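Local coordinates for protein precorrin-6A reductase (PDB 4X7G) that reduces precorrin-6A with NADPH as hydride donor, a step on the pathway to cobalamin (vitamin B12), at residues 67-72 / 239-244; 1-6 / 24-29; 92-97 / 226-231. One frame throughout, in Å; residues are numbered along the deposited sequence.

Interaction 1 (67-72 / 239-244); sequences HVIDAT and GWLADH. With NAP (NADP nicotinamide-adenine-dinucleotide phosphate), chain B.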
loop_
_atom_site.group_PDB
_atom_site.type_symbol
_atom_site.label_atom_id
_atom_site.label_comp_id
_atom_site.label_asym_id
_atom_site.label_seq_id
_atom_site.Cartn_x
_atom_site.Cartn_y
_atom_site.Cartn_z
ATOM N N HIS A 67 11.177 -15.284 10.756
ATOM C CA HIS A 67 11.087 -14.803 9.387
ATOM C C HIS A 67 10.137 -13.633 9.406
ATOM O O HIS A 67 9.061 -13.670 10.057
ATOM C CB HIS A 67 10.533 -15.853 8.396
ATOM C CG HIS A 67 11.254 -17.150 8.401
ATOM N ND1 HIS A 67 11.107 -18.066 9.402
ATOM C CD2 HIS A 67 12.118 -17.654 7.509
ATOM C CE1 HIS A 67 11.923 -19.072 9.136
ATOM N NE2 HIS A 67 12.494 -18.894 7.958
ATOM N N VAL A 68 10.451 -12.621 8.591
ATOM C CA VAL A 68 9.595 -11.487 8.348
ATOM C C VAL A 68 9.203 -11.470 6.870
ATOM O O VAL A 68 10.046 -11.531 6.003
ATOM C CB VAL A 68 10.287 -10.158 8.685
ATOM C CG1 VAL A 68 9.404 -8.957 8.366
ATOM C CG2 VAL A 68 10.673 -10.143 10.152
ATOM N N ILE A 69 7.892 -11.326 6.624
ATOM C CA ILE A 69 7.388 -10.980 5.282
ATOM C C ILE A 69 6.898 -9.561 5.331
ATOM O O ILE A 69 5.962 -9.240 6.049
ATOM C CB ILE A 69 6.271 -11.909 4.792
ATOM C CG1 ILE A 69 6.744 -13.371 4.854
ATOM C CG2 ILE A 69 5.900 -11.474 3.365
ATOM C CD1 ILE A 69 7.905 -13.739 3.992
ATOM N N ASP A 70 7.639 -8.710 4.609
ATOM C CA ASP A 70 7.258 -7.319 4.510
ATOM C C ASP A 70 6.260 -7.168 3.388
ATOM O O ASP A 70 6.641 -7.070 2.224
ATOM C CB ASP A 70 8.509 -6.454 4.249
ATOM C CG ASP A 70 8.158 -5.032 3.946
ATOM O OD1 ASP A 70 6.993 -4.636 4.113
ATOM O OD2 ASP A 70 9.099 -4.293 3.490
ATOM N N ALA A 71 4.966 -7.163 3.714
ATOM C CA ALA A 71 3.874 -7.002 2.757
ATOM C C ALA A 71 3.250 -5.641 2.912
ATOM O O ALA A 71 2.064 -5.475 2.697
ATOM C CB ALA A 71 2.879 -8.136 2.865
ATOM N N THR A 72 4.058 -4.681 3.336
ATOM C CA THR A 72 3.563 -3.281 3.385
ATOM C C THR A 72 3.445 -2.715 1.950
ATOM O O THR A 72 3.975 -3.194 0.985
ATOM C CB THR A 72 4.468 -2.415 4.230
ATOM O OG1 THR A 72 5.771 -2.219 3.601
ATOM C CG2 THR A 72 4.630 -2.909 5.648
ATOM N N GLY A 239 7.191 -20.381 -1.432
ATOM C CA GLY A 239 8.481 -21.076 -1.775
ATOM C C GLY A 239 9.627 -20.523 -0.975
ATOM O O GLY A 239 10.490 -21.283 -0.512
ATOM N N TRP A 240 9.708 -19.196 -0.828
ATOM C CA TRP A 240 10.757 -18.577 -0.025
ATOM C C TRP A 240 10.689 -19.050 1.379
ATOM O O TRP A 240 11.721 -19.389 1.999
ATOM C CB TRP A 240 10.638 -17.060 -0.176
ATOM C CG TRP A 240 11.670 -16.260 0.562
ATOM C CD1 TRP A 240 12.807 -15.695 -0.005
ATOM C CD2 TRP A 240 11.698 -15.911 1.918
ATOM N NE1 TRP A 240 13.515 -15.034 0.931
ATOM C CE2 TRP A 240 12.885 -15.157 2.137
ATOM C CE3 TRP A 240 10.814 -16.096 2.988
ATOM C CZ2 TRP A 240 13.210 -14.685 3.365
ATOM C CZ3 TRP A 240 11.139 -15.586 4.200
ATOM C CH2 TRP A 240 12.313 -14.879 4.415
ATOM N N LEU A 241 9.477 -19.137 1.990
ATOM C CA LEU A 241 9.399 -19.541 3.344
ATOM C C LEU A 241 9.878 -20.997 3.496
ATOM O O LEU A 241 10.618 -21.302 4.436
ATOM C CB LEU A 241 7.936 -19.455 3.850
ATOM C CG LEU A 241 7.436 -18.072 4.180
ATOM C CD1 LEU A 241 5.912 -18.018 4.336
ATOM C CD2 LEU A 241 8.092 -17.557 5.406
ATOM N N ALA A 242 9.418 -21.849 2.601
ATOM C CA ALA A 242 9.884 -23.252 2.644
ATOM C C ALA A 242 11.435 -23.366 2.551
ATOM O O ALA A 242 12.075 -24.048 3.349
ATOM C CB ALA A 242 9.217 -24.079 1.603
ATOM N N ASP A 243 11.933 -22.602 1.579
ATOM C CA ASP A 243 13.422 -22.572 1.340
ATOM C C ASP A 243 14.192 -22.114 2.519
ATOM O O ASP A 243 15.337 -22.614 2.771
ATOM C CB ASP A 243 13.758 -21.678 0.186
ATOM C CG ASP A 243 13.498 -22.198 -1.133
ATOM O OD1 ASP A 243 13.103 -23.391 -1.375
ATOM O OD2 ASP A 243 13.658 -21.426 -2.140
ATOM N N HIS A 244 13.662 -21.213 3.369
ATOM C CA HIS A 244 14.325 -20.684 4.501
ATOM C C HIS A 244 13.927 -21.390 5.789
ATOM O O HIS A 244 14.207 -20.902 6.869
ATOM C CB HIS A 244 14.047 -19.165 4.614
ATOM C CG HIS A 244 14.721 -18.408 3.525
ATOM N ND1 HIS A 244 14.250 -18.349 2.274
ATOM C CD2 HIS A 244 15.816 -17.598 3.535
ATOM C CE1 HIS A 244 15.053 -17.627 1.491
ATOM N NE2 HIS A 244 15.955 -17.133 2.264
HETATM P PA NAP B . 5.904 4.387 6.364
HETATM O O1A NAP B . 6.003 5.881 6.090
HETATM O O2A NAP B . 6.777 3.561 5.707
HETATM O O5B NAP B . 5.964 4.081 7.871
HETATM C C5B NAP B . 6.120 5.036 8.941
HETATM C C4B NAP B . 6.215 4.408 10.311
HETATM O O4B NAP B . 4.918 3.722 10.601
HETATM C C3B NAP B . 7.142 3.226 10.398
HETATM O O3B NAP B . 8.489 3.673 10.562
HETATM C C2B NAP B . 6.603 2.409 11.500
HETATM O O2B NAP B . 6.798 3.089 12.755
HETATM C C1B NAP B . 5.179 2.474 11.279
HETATM N N9A NAP B . 4.610 1.407 10.412
HETATM C C8A NAP B . 4.428 1.416 9.048
HETATM N N7A NAP B . 3.869 0.249 8.627
HETATM C C5A NAP B . 3.795 -0.511 9.761
HETATM C C6A NAP B . 3.296 -1.849 9.992
HETATM N N6A NAP B . 2.700 -2.566 9.028
HETATM N N1A NAP B . 3.355 -2.368 11.238
HETATM C C2A NAP B . 3.930 -1.578 12.232
HETATM N N3A NAP B . 4.397 -0.331 12.179
HETATM C C4A NAP B . 4.301 0.176 10.917
HETATM O O3 NAP B . 4.445 3.806 5.996
HETATM P PN NAP B . 2.978 4.509 5.836
HETATM O O1N NAP B . 2.829 5.115 4.447
HETATM O O2N NAP B . 2.686 5.368 6.989
HETATM O O5D NAP B . 2.025 3.209 5.792
HETATM C C5D NAP B . 1.203 2.903 6.955
HETATM C C4D NAP B . 0.551 1.632 6.709
HETATM O O4D NAP B . -0.433 1.786 5.703
HETATM C C3D NAP B . 1.469 0.431 6.374
HETATM O O3D NAP B . 1.076 -0.788 7.023
HETATM C C2D NAP B . 1.278 0.300 4.864
HETATM O O2D NAP B . 1.401 -0.955 4.317
HETATM C C1D NAP B . -0.175 0.826 4.706
HETATM N N1N NAP B . -0.353 1.450 3.479
HETATM C C2N NAP B . 0.261 2.306 2.945
HETATM C C3N NAP B . -0.310 2.506 1.740
HETATM C C7N NAP B . 0.741 3.543 1.424
HETATM O O7N NAP B . 1.512 3.501 2.519
HETATM N N7N NAP B . 0.749 4.245 0.206
HETATM C C4N NAP B . -1.534 1.663 1.253
HETATM C C5N NAP B . -2.291 0.592 2.016
HETATM C C6N NAP B . -1.458 0.634 3.114
HETATM P P2B NAP B . 8.080 2.710 13.693
HETATM O O1X NAP B . 7.639 3.408 14.956
HETATM O O2X NAP B . 8.241 1.303 13.736
HETATM O O3X NAP B . 9.404 3.125 12.984
#
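Strand 67-70 and helix 239-243 run nearly antiparallel, at 165°, with their axes 10.5 Å apart. This is a helix packed lengthwise against a face of the parallel sheet in a Rossmann-type domain. His67 meets the end of the helix. Its NE2 donates to His244 O at 2.9 Å, with a nearly straight N-H...O angle of 170°. The oxygen sits at the edge of the imidazole, in its plane, but the donor stands well above the carbonyl plane. His67 chi1 of -54° puts CG anti to the carbonyl carbon, and the ring reaches the residue that leaves the helix. With an alanine at His67, His244 O is likely to lose this donor, and a gap would probably open beside Trp240 and Leu241. The rings of His67 and Trp240 meet obliquely, with His67 CD2 4.0 Å from Trp240 CZ3. Two residues on, Ile69 CD1 lies 3.7 Å from Trp240 CZ3. The same methyl touches Leu241 CD2, and Leu20 of helix 11-22 packs beside that leucine. The indole NE1 bonds to Asp229, which helps fix the ring. At the other end of the strand Asp70 OD1 accepts from Thr72 N, an Asx turn, and also from Thr72 OG1. The turn brings Thr72 CA to 3.3 Å from O2D of the NADP. At the helix end His244 lays its ring over the Trp240 indole, with ND1 above the centre of that ring, and ND1 donates to Trp240 O at 2.7 Å.

Interaction 2 (1-6 / 24-29); sequences MTRLLV and GFEAVF
Leu4 N donates to Glu26 O at 2.9 Å, and Leu4 O accepts from Val28 N at 2.8 Å. Val6 N then donates to Val28 O at 2.9 Å, nearly along the carbonyl direction. These bonds join the two parallel strands of the first beta-alpha-beta unit of the Rossmann-type domain: strand 4-7, helix 11-22 and strand 27-31. On one face of the sheet, Leu4 CB packs on Ala27 CB, and Val6 CG1 lies 4.1 Å from Phe29 CD2. Leu4 CD1 also reaches Phe25 CD2, at 3.8 Å. Its chi1 of -51° sets CG beside the backbone N, close to Glu26 O. On the face of Leu5 and Val28, Leu5 CD1 touches Val28 CG1. At the start of the pair, Arg3 extends its chain from CG to NE across Glu26 and Val28. Arg3 NH2 meets Glu26 OE2 on its anti side at 3.1 Å, in a bent salt-bridge bond of 143°. The guanidinium and the Glu26 carboxylate are turned 72° apart. Farther out, Leu20 of helix 11-22 covers Leu4, Val6 and Phe25, and Tyr59 of helix 52-63 packs on Leu5 and Val28. Gly24 ends helix 11-22 in a Schellman motif and leads into Phe25 and Glu26. Arg3 has a second acidic partner in Glu63, whose OE2 forms a salt bridge with Arg3 NH1.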
loop_
_atom_site.group_PDB
_atom_site.type_symbol
_atom_site.label_atom_id
_atom_site.label_comp_id
_atom_site.label_asym_id
_atom_site.label_seq_id
_atom_site.Cartn_x
_atom_site.Cartn_y
_atom_site.Cartn_z
HETATM N N MSE A 1 12.445 -22.739 15.949
HETATM C CA MSE A 1 11.065 -22.847 15.415
HETATM C C MSE A 1 10.439 -21.508 14.948
HETATM O O MSE A 1 10.904 -20.373 15.109
HETATM C CB MSE A 1 10.167 -23.451 16.494
HETATM C CG MSE A 1 10.513 -24.891 16.837
HETATM SE SE MSE A 1 10.384 -26.112 15.364
HETATM C CE MSE A 1 8.452 -26.033 15.106
ATOM N N THR A 2 9.577 -21.894 14.124
ATOM C CA THR A 2 8.993 -20.945 13.141
ATOM C C THR A 2 8.085 -20.055 13.857
ATOM O O THR A 2 7.183 -20.474 14.584
ATOM C CB THR A 2 8.264 -21.716 12.107
ATOM O OG1 THR A 2 7.784 -20.795 11.022
ATOM C CG2 THR A 2 7.121 -22.453 12.617
ATOM N N ARG A 3 8.227 -18.748 13.638
ATOM C CA ARG A 3 7.264 -17.766 14.106
ATOM C C ARG A 3 7.357 -16.573 13.128
ATOM O O ARG A 3 8.397 -15.886 13.125
ATOM C CB ARG A 3 7.456 -17.317 15.546
ATOM C CG ARG A 3 6.248 -16.469 16.027
ATOM C CD ARG A 3 6.226 -16.256 17.544
ATOM N NE ARG A 3 5.075 -15.512 18.046
ATOM C CZ ARG A 3 3.824 -15.945 18.181
ATOM N NH1 ARG A 3 2.997 -14.974 18.639
ATOM N NH2 ARG A 3 3.424 -17.241 17.955
ATOM N N LEU A 4 6.346 -16.382 12.303
ATOM C CA LEU A 4 6.398 -15.390 11.255
ATOM C C LEU A 4 5.861 -14.099 11.691
ATOM O O LEU A 4 4.877 -14.038 12.469
ATOM C CB LEU A 4 5.605 -15.931 10.099
ATOM C CG LEU A 4 5.904 -17.361 9.580
ATOM C CD1 LEU A 4 5.002 -17.727 8.412
ATOM C CD2 LEU A 4 7.366 -17.525 9.268
ATOM N N LEU A 5 6.409 -13.015 11.138
ATOM C CA LEU A 5 5.825 -11.657 11.284
ATOM C C LEU A 5 5.468 -11.187 9.889
ATOM O O LEU A 5 6.332 -11.116 9.028
ATOM C CB LEU A 5 6.830 -10.692 11.940
ATOM C CG LEU A 5 6.367 -9.242 12.050
ATOM C CD1 LEU A 5 5.207 -9.102 12.970
ATOM C CD2 LEU A 5 7.532 -8.409 12.514
ATOM N N VAL A 6 4.212 -10.832 9.705
ATOM C CA VAL A 6 3.748 -10.234 8.443
ATOM C C VAL A 6 3.487 -8.778 8.690
ATOM O O VAL A 6 2.605 -8.427 9.458
ATOM C CB VAL A 6 2.489 -10.925 7.935
ATOM C CG1 VAL A 6 1.996 -10.222 6.674
ATOM C CG2 VAL A 6 2.693 -12.427 7.734
ATOM N N GLY A 24 -1.713 -23.338 8.726
ATOM C CA GLY A 24 -1.320 -23.637 10.070
ATOM C C GLY A 24 0.004 -23.106 10.526
ATOM O O GLY A 24 0.619 -23.676 11.453
ATOM N N PHE A 25 0.453 -21.962 10.016
ATOM C CA PHE A 25 1.680 -21.336 10.514
ATOM C C PHE A 25 1.466 -20.557 11.743
ATOM O O PHE A 25 0.464 -19.850 11.885
ATOM C CB PHE A 25 2.325 -20.423 9.444
ATOM C CG PHE A 25 2.964 -21.153 8.299
ATOM C CD1 PHE A 25 2.277 -21.553 7.199
ATOM C CD2 PHE A 25 4.382 -21.503 8.344
ATOM C CE1 PHE A 25 2.881 -22.221 6.169
ATOM C CE2 PHE A 25 4.959 -22.159 7.357
ATOM C CZ PHE A 25 4.248 -22.541 6.277
ATOM N N GLU A 26 2.461 -20.516 12.632
ATOM C CA GLU A 26 2.482 -19.635 13.726
ATOM C C GLU A 26 2.955 -18.265 13.220
ATOM O O GLU A 26 4.054 -18.129 12.696
ATOM C CB GLU A 26 3.446 -20.168 14.800
ATOM C CG GLU A 26 3.510 -19.562 16.105
ATOM C CD GLU A 26 3.989 -20.616 17.200
ATOM O OE1 GLU A 26 3.716 -21.904 17.206
ATOM O OE2 GLU A 26 4.677 -20.039 17.956
ATOM N N ALA A 27 2.118 -17.279 13.342
ATOM C CA ALA A 27 2.378 -15.992 12.691
ATOM C C ALA A 27 1.650 -14.890 13.385
ATOM O O ALA A 27 0.505 -15.113 13.878
ATOM C CB ALA A 27 1.935 -16.019 11.231
ATOM N N VAL A 28 2.202 -13.680 13.351
ATOM C CA VAL A 28 1.585 -12.412 13.833
ATOM C C VAL A 28 1.450 -11.488 12.640
ATOM O O VAL A 28 2.406 -11.403 11.836
ATOM C CB VAL A 28 2.490 -11.786 14.916
ATOM C CG1 VAL A 28 1.957 -10.400 15.253
ATOM C CG2 VAL A 28 2.594 -12.656 16.164
ATOM N N PHE A 29 0.348 -10.776 12.543
ATOM C CA PHE A 29 0.127 -9.748 11.565
ATOM C C PHE A 29 0.322 -8.411 12.166
ATOM O O PHE A 29 -0.139 -8.174 13.327
ATOM C CB PHE A 29 -1.298 -9.903 11.052
ATOM C CG PHE A 29 -1.613 -9.058 9.829
ATOM C CD1 PHE A 29 -1.962 -7.758 9.916
ATOM C CD2 PHE A 29 -1.618 -9.656 8.588
ATOM C CE1 PHE A 29 -2.284 -7.008 8.767
ATOM C CE2 PHE A 29 -1.939 -8.894 7.468
ATOM C CZ PHE A 29 -2.306 -7.647 7.581
#

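Interaction 3 (92-97 / 226-231); sequences VALCAF and PARDIC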
loop_
_atom_site.group_PDB
_atom_site.type_symbol
_atom_site.label_atom_id
_atom_site.label_comp_id
_atom_site.label_asym_id
_atom_site.label_seq_id
_atom_site.Cartn_x
_atom_site.Cartn_y
_atom_site.Cartn_z
ATOM N N VAL A 92 17.442 -12.277 11.162
ATOM C CA VAL A 92 16.136 -12.820 10.787
ATOM C C VAL A 92 15.957 -12.694 9.305
ATOM O O VAL A 92 16.192 -11.630 8.688
ATOM C CB VAL A 92 15.078 -12.060 11.597
ATOM C CG1 VAL A 92 13.664 -12.350 11.101
ATOM C CG2 VAL A 92 15.192 -12.343 13.104
ATOM N N ALA A 93 15.500 -13.759 8.682
ATOM C CA ALA A 93 15.288 -13.800 7.263
ATOM C C ALA A 93 14.083 -12.907 6.857
ATOM O O ALA A 93 13.124 -12.827 7.590
ATOM C CB ALA A 93 14.943 -15.188 6.828
ATOM N N LEU A 94 14.249 -12.204 5.766
ATOM C CA LEU A 94 13.265 -11.198 5.294
ATOM C C LEU A 94 12.972 -11.344 3.811
ATOM O O LEU A 94 13.886 -11.485 2.994
ATOM C CB LEU A 94 13.870 -9.811 5.491
ATOM C CG LEU A 94 13.132 -8.605 4.935
ATOM C CD1 LEU A 94 11.795 -8.438 5.583
ATOM C CD2 LEU A 94 13.951 -7.326 5.137
ATOM N N CYS A 95 11.684 -11.372 3.440
ATOM C CA CYS A 95 11.303 -11.214 2.049
ATOM C C CYS A 95 10.259 -10.131 1.968
ATOM O O CYS A 95 9.341 -10.058 2.826
ATOM C CB CYS A 95 10.693 -12.440 1.436
ATOM S SG CYS A 95 10.923 -12.387 -0.388
ATOM N N ALA A 96 10.307 -9.285 0.939
ATOM C CA ALA A 96 9.221 -8.301 0.680
ATOM C C ALA A 96 8.282 -8.884 -0.301
ATOM O O ALA A 96 8.650 -9.220 -1.408
ATOM C CB ALA A 96 9.821 -6.980 0.124
ATOM N N PHE A 97 6.992 -8.925 0.044
ATOM C CA PHE A 97 5.955 -9.339 -0.819
ATOM C C PHE A 97 5.389 -8.133 -1.485
ATOM O O PHE A 97 4.567 -7.381 -0.939
ATOM C CB PHE A 97 4.842 -10.055 -0.041
ATOM C CG PHE A 97 3.720 -10.592 -0.861
ATOM C CD1 PHE A 97 3.738 -10.660 -2.268
ATOM C CD2 PHE A 97 2.557 -11.139 -0.264
ATOM C CE1 PHE A 97 2.665 -11.210 -2.990
ATOM C CE2 PHE A 97 1.548 -11.727 -0.949
ATOM C CZ PHE A 97 1.567 -11.718 -2.292
ATOM N N PRO A 226 16.128 0.132 0.341
ATOM C CA PRO A 226 17.317 -0.690 0.277
ATOM C C PRO A 226 17.041 -2.091 -0.191
ATOM O O PRO A 226 15.885 -2.615 -0.095
ATOM C CB PRO A 226 17.748 -0.759 1.725
ATOM C CG PRO A 226 17.257 0.506 2.360
ATOM C CD PRO A 226 15.940 0.754 1.635
ATOM N N ALA A 227 18.051 -2.776 -0.717
ATOM C CA ALA A 227 17.904 -4.086 -1.298
ATOM C C ALA A 227 17.592 -5.159 -0.215
ATOM O O ALA A 227 18.118 -5.122 0.856
ATOM C CB ALA A 227 19.235 -4.506 -1.928
ATOM N N ARG A 228 16.678 -6.039 -0.626
ATOM C CA ARG A 228 16.288 -7.212 0.134
ATOM C C ARG A 228 15.615 -8.184 -0.790
ATOM O O ARG A 228 15.204 -7.846 -1.942
ATOM C CB ARG A 228 15.468 -6.900 1.388
ATOM C CG ARG A 228 13.982 -6.599 1.170
ATOM C CD ARG A 228 13.779 -5.211 0.567
ATOM N NE ARG A 228 12.462 -4.697 0.938
ATOM C CZ ARG A 228 11.629 -4.035 0.137
ATOM N NH1 ARG A 228 10.453 -3.694 0.598
ATOM N NH2 ARG A 228 11.907 -3.841 -1.125
ATOM N N ASP A 229 15.458 -9.441 -0.374
ATOM C CA ASP A 229 14.793 -10.380 -1.167
ATOM C C ASP A 229 13.373 -9.916 -1.506
ATOM O O ASP A 229 12.699 -9.439 -0.597
ATOM C CB ASP A 229 14.666 -11.758 -0.457
ATOM C CG ASP A 229 15.967 -12.574 -0.371
ATOM O OD1 ASP A 229 17.026 -12.113 -0.836
ATOM O OD2 ASP A 229 15.889 -13.658 0.225
ATOM N N ILE A 230 12.973 -10.089 -2.758
ATOM C CA ILE A 230 11.597 -9.717 -3.209
ATOM C C ILE A 230 10.885 -10.968 -3.611
ATOM O O ILE A 230 11.393 -11.832 -4.415
ATOM C CB ILE A 230 11.669 -8.807 -4.441
ATOM C CG1 ILE A 230 12.502 -7.603 -4.142
ATOM C CG2 ILE A 230 10.262 -8.493 -4.940
ATOM C CD1 ILE A 230 12.106 -6.775 -3.063
ATOM N N CYS A 231 9.682 -11.185 -3.079
ATOM C CA CYS A 231 8.800 -12.281 -3.349
ATOM C C CYS A 231 7.659 -11.615 -4.101
ATOM O O CYS A 231 6.848 -10.870 -3.505
ATOM C CB CYS A 231 8.378 -12.966 -2.042
ATOM S SG CYS A 231 9.752 -13.806 -1.186
HETATM O O HOH W 1 16.229 -10.259 2.269
#
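The last strand of the parallel Rossmann-type sheet, 229-231, is joined here to strand 93-97 by backbone bonds and by a disulfide. Cys95 SG and Cys231 SG are bonded at 2.0 Å, with chi3 at 109°. The two cysteines are not directly opposite each other: Ala96 pairs with Ile230, and Phe97 pairs with Cys231. The bridge therefore runs diagonally between the strands. Cys95 chi1 of -156° turns SG anti to the backbone N, while Cys231 SG sits beside its own N, and the sulfurs meet. Trp240 of helix 234-243 packs against both. Ala96 is held through both its N and its O: the N donates to Asp229 O at 2.8 Å, and the O accepts from Cys231 N at the same length. Both bonds are nearly straight. Phe97 CA makes a short CA-H...O contact with Cys231 O, at 3.2 Å. Beside Asp229 a water bridges the strands: it donates to Leu94 O at 2.7 Å and accepts from Asp229 N.

On the face of Ala96 and Ile230, Ile230 CD1 touches Ala96 CB. Arg228 bends its chain at chi2, -74°, and lays one guanidinium face over that same methyl. Ala96 CB stands 3.3 Å above the guanidinium plane, toward the rim. Nearer the backbone, Arg228 CG meets Leu94 CD2. Arg228 NH1 also forms a salt bridge with Asp70 of the neighbouring strand 67-70, so the arginine reaches past strand 93-97. The result is a covalently fastened parallel edge strand, added late in the chain to complete the sheet of a Rossmann-type domain.

In the fold
All three contacts belong to one parallel sheet, ordered 45-47, 27-31, 4-7, 67-70, 93-97, 229-231. Interaction 2 comes first along the chain and closes before interaction 1 opens. Interaction 3 falls within the span that interaction 1 brackets. The centres of interactions 1 and 2 lie about 10 Å apart, and those of 1 and 3 about 7 Å. The centres of 2 and 3 are about 16 Å apart, and these two do not touch. Interaction 1 joins them: strand 67-70 bonds to strand 4-7 and strand 93-97. The other sheet's six strands all lie between 97 and 229, so the chain's end returns to complete the first domain, whose residues hydrogen-bond the NADP.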